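Local coordinates for Emp47p (form2) (Saccharomyces cerevisiae, PDB 2A6Z), which acts as a cargo receptor with a lectin-type carbohydrate recognition domain, and is involved in glycoprotein secretion and in endoplasmic reticulum exit of EMP46, at residues 68-73 with 210-215. Sequence-based numbering, arbitrary orientation.
Sequences TFRSVG and SFEIFK
A classic beta bulge marks one end of this antiparallel strand pair: Phe214 and Lys215 both sit opposite Thr68, whose N donates to Lys215 O while its O accepts from Phe214 N, each at 2.9 Å. Beyond the bulge the register is regular, with Arg70–Glu212 and Val72–Ser210 as hydrogen-bonded pairs and Phe69–Ile213 and Ser71–Phe211 as non-hydrogen-bonded ones. The two strand segments run at 155° to each other, close to antiparallel, as neighbours in one sheet of the legume-lectin-like beta sandwich. Phe69, Ser71, Phe211 and Ile213 point to the inner face, where Phe69 CB meets Ile213 CD1 at 3.8 Å; Phe69 and Phe211 also touch Ile82 of the opposing sheet.

The other face carries a salt bridge. Arg70, extended from CG to NE, turns its guanidinium edge to Glu212, so that NE and NH2 both reach the single oxygen OE1 at 2.9 Å. This acceptor lies essentially in the guanidinium plane of Arg70, yet NE approaches it 44° above the carboxylate plane and NH2 comes on the syn side. OE1 also pairs with Arg38, while Ser210 OG donates to the anti lone pair of Glu212 OE2 (2.7 Å), further fixing the carboxylate. Phe214 CZ sits 3.5 Å above the guanidinium plane, offset toward its rim, with the ring plane 58° from it; Val72 CG1 lies over the opposite face, likewise toward the rim.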
loop_
_atom_site.group_PDB
_atom_site.type_symbol
_atom_site.label_atom_id
_atom_site.label_comp_id
_atom_site.label_asym_id
_atom_site.label_seq_id
_atom_site.Cartn_x
_atom_site.Cartn_y
_atom_site.Cartn_z
ATOM N N THR A 68 -1.349 -6.220 6.056
ATOM C CA THR A 68 -0.481 -7.322 6.445
ATOM C C THR A 68 0.035 -7.975 5.125
ATOM O O THR A 68 -0.773 -8.493 4.347
ATOM C CB THR A 68 -1.255 -8.349 7.287
ATOM O OG1 THR A 68 -1.784 -7.723 8.445
ATOM C CG2 THR A 68 -0.323 -9.457 7.745
ATOM N N PHE A 69 1.349 -7.905 4.927
ATOM C CA PHE A 69 1.921 -8.302 3.619
ATOM C C PHE A 69 3.255 -8.968 3.840
ATOM O O PHE A 69 3.878 -8.833 4.900
ATOM C CB PHE A 69 2.039 -7.128 2.652
ATOM C CG PHE A 69 3.320 -6.325 2.881
ATOM C CD1 PHE A 69 4.413 -6.482 2.022
ATOM C CD2 PHE A 69 3.450 -5.451 3.962
ATOM C CE1 PHE A 69 5.592 -5.815 2.240
ATOM C CE2 PHE A 69 4.629 -4.776 4.166
ATOM C CZ PHE A 69 5.710 -4.936 3.314
ATOM N N ARG A 70 3.760 -9.619 2.803
ATOM C CA ARG A 70 5.123 -10.122 2.862
ATOM C C ARG A 70 5.706 -10.112 1.440
ATOM O O ARG A 70 5.008 -9.973 0.451
ATOM C CB ARG A 70 5.232 -11.532 3.471
ATOM C CG ARG A 70 4.592 -12.626 2.589
ATOM C CD ARG A 70 4.713 -13.960 3.313
ATOM N NE ARG A 70 4.198 -14.998 2.380
ATOM C CZ ARG A 70 4.188 -16.267 2.672
ATOM N NH1 ARG A 70 4.627 -16.691 3.837
ATOM N NH2 ARG A 70 3.724 -17.121 1.760
ATOM N N SER A 71 7.042 -10.260 1.444
ATOM C CA SER A 71 7.795 -10.534 0.217
ATOM C C SER A 71 8.593 -11.803 0.448
ATOM O O SER A 71 9.362 -11.901 1.423
ATOM C CB SER A 71 8.780 -9.379 -0.082
ATOM O OG SER A 71 9.625 -9.839 -1.132
ATOM N N VAL A 72 8.404 -12.762 -0.481
ATOM C CA VAL A 72 9.149 -14.024 -0.395
ATOM C C VAL A 72 9.774 -14.326 -1.764
ATOM O O VAL A 72 9.315 -13.855 -2.801
ATOM C CB VAL A 72 8.273 -15.224 0.078
ATOM C CG1 VAL A 72 7.887 -15.006 1.541
ATOM C CG2 VAL A 72 7.048 -15.376 -0.798
ATOM N N GLY A 73 10.817 -15.163 -1.712
ATOM C CA GLY A 73 11.352 -15.770 -2.931
ATOM C C GLY A 73 12.548 -15.093 -3.536
ATOM O O GLY A 73 13.097 -15.668 -4.508
ATOM N N SER A 210 8.040 -12.303 -4.772
ATOM C CA SER A 210 6.580 -12.497 -4.682
ATOM C C SER A 210 6.019 -11.629 -3.570
ATOM O O SER A 210 6.229 -11.956 -2.384
ATOM C CB SER A 210 6.309 -13.994 -4.438
ATOM O OG SER A 210 4.905 -14.209 -4.499
ATOM N N PHE A 211 5.352 -10.556 -3.951
ATOM C CA PHE A 211 4.688 -9.648 -3.002
ATOM C C PHE A 211 3.281 -10.183 -2.758
ATOM O O PHE A 211 2.553 -10.432 -3.730
ATOM C CB PHE A 211 4.634 -8.231 -3.584
ATOM C CG PHE A 211 5.976 -7.549 -3.624
ATOM C CD1 PHE A 211 6.538 -7.057 -2.452
ATOM C CD2 PHE A 211 6.657 -7.435 -4.823
ATOM C CE1 PHE A 211 7.767 -6.399 -2.478
ATOM C CE2 PHE A 211 7.870 -6.734 -4.836
ATOM C CZ PHE A 211 8.420 -6.237 -3.675
ATOM N N GLU A 212 2.930 -10.371 -1.498
ATOM C CA GLU A 212 1.733 -11.137 -1.113
ATOM C C GLU A 212 0.976 -10.410 -0.001
ATOM O O GLU A 212 1.610 -9.849 0.914
ATOM C CB GLU A 212 2.117 -12.513 -0.630
ATOM C CG GLU A 212 3.000 -13.232 -1.651
ATOM C CD GLU A 212 3.322 -14.653 -1.374
ATOM O OE1 GLU A 212 3.021 -15.127 -0.230
ATOM O OE2 GLU A 212 3.862 -15.298 -2.310
ATOM N N ILE A 213 -0.346 -10.434 -0.096
ATOM C CA ILE A 213 -1.261 -9.800 0.862
ATOM C C ILE A 213 -1.988 -10.848 1.667
ATOM O O ILE A 213 -2.591 -11.790 1.108
ATOM C CB ILE A 213 -2.252 -8.888 0.158
ATOM C CG1 ILE A 213 -1.592 -7.914 -0.809
ATOM C CG2 ILE A 213 -3.181 -8.214 1.161
ATOM C CD1 ILE A 213 -0.659 -6.924 -0.074
ATOM N N PHE A 214 -1.927 -10.775 2.997
ATOM C CA PHE A 214 -2.669 -11.691 3.867
ATOM C C PHE A 214 -4.007 -11.101 4.348
ATOM O O PHE A 214 -4.958 -11.864 4.601
ATOM C CB PHE A 214 -1.828 -12.020 5.080
ATOM C CG PHE A 214 -0.700 -12.983 4.943
ATOM C CD1 PHE A 214 -0.148 -13.596 6.080
ATOM C CD2 PHE A 214 -0.164 -13.349 3.709
ATOM C CE1 PHE A 214 0.880 -14.512 6.015
ATOM C CE2 PHE A 214 0.869 -14.287 3.639
ATOM C CZ PHE A 214 1.367 -14.878 4.756
ATOM N N LYS A 215 -4.060 -9.791 4.604
ATOM C CA LYS A 215 -5.177 -9.195 5.350
ATOM C C LYS A 215 -5.075 -7.705 5.205
ATOM O O LYS A 215 -3.928 -7.160 5.119
ATOM C CB LYS A 215 -5.036 -9.581 6.837
ATOM C CG LYS A 215 -6.151 -9.131 7.767
ATOM C CD LYS A 215 -6.009 -9.695 9.145
ATOM C CE LYS A 215 -4.850 -9.199 9.957
ATOM N NZ LYS A 215 -5.028 -9.637 11.367
HETATM O O HOH W 1 -4.015 -6.197 8.411
#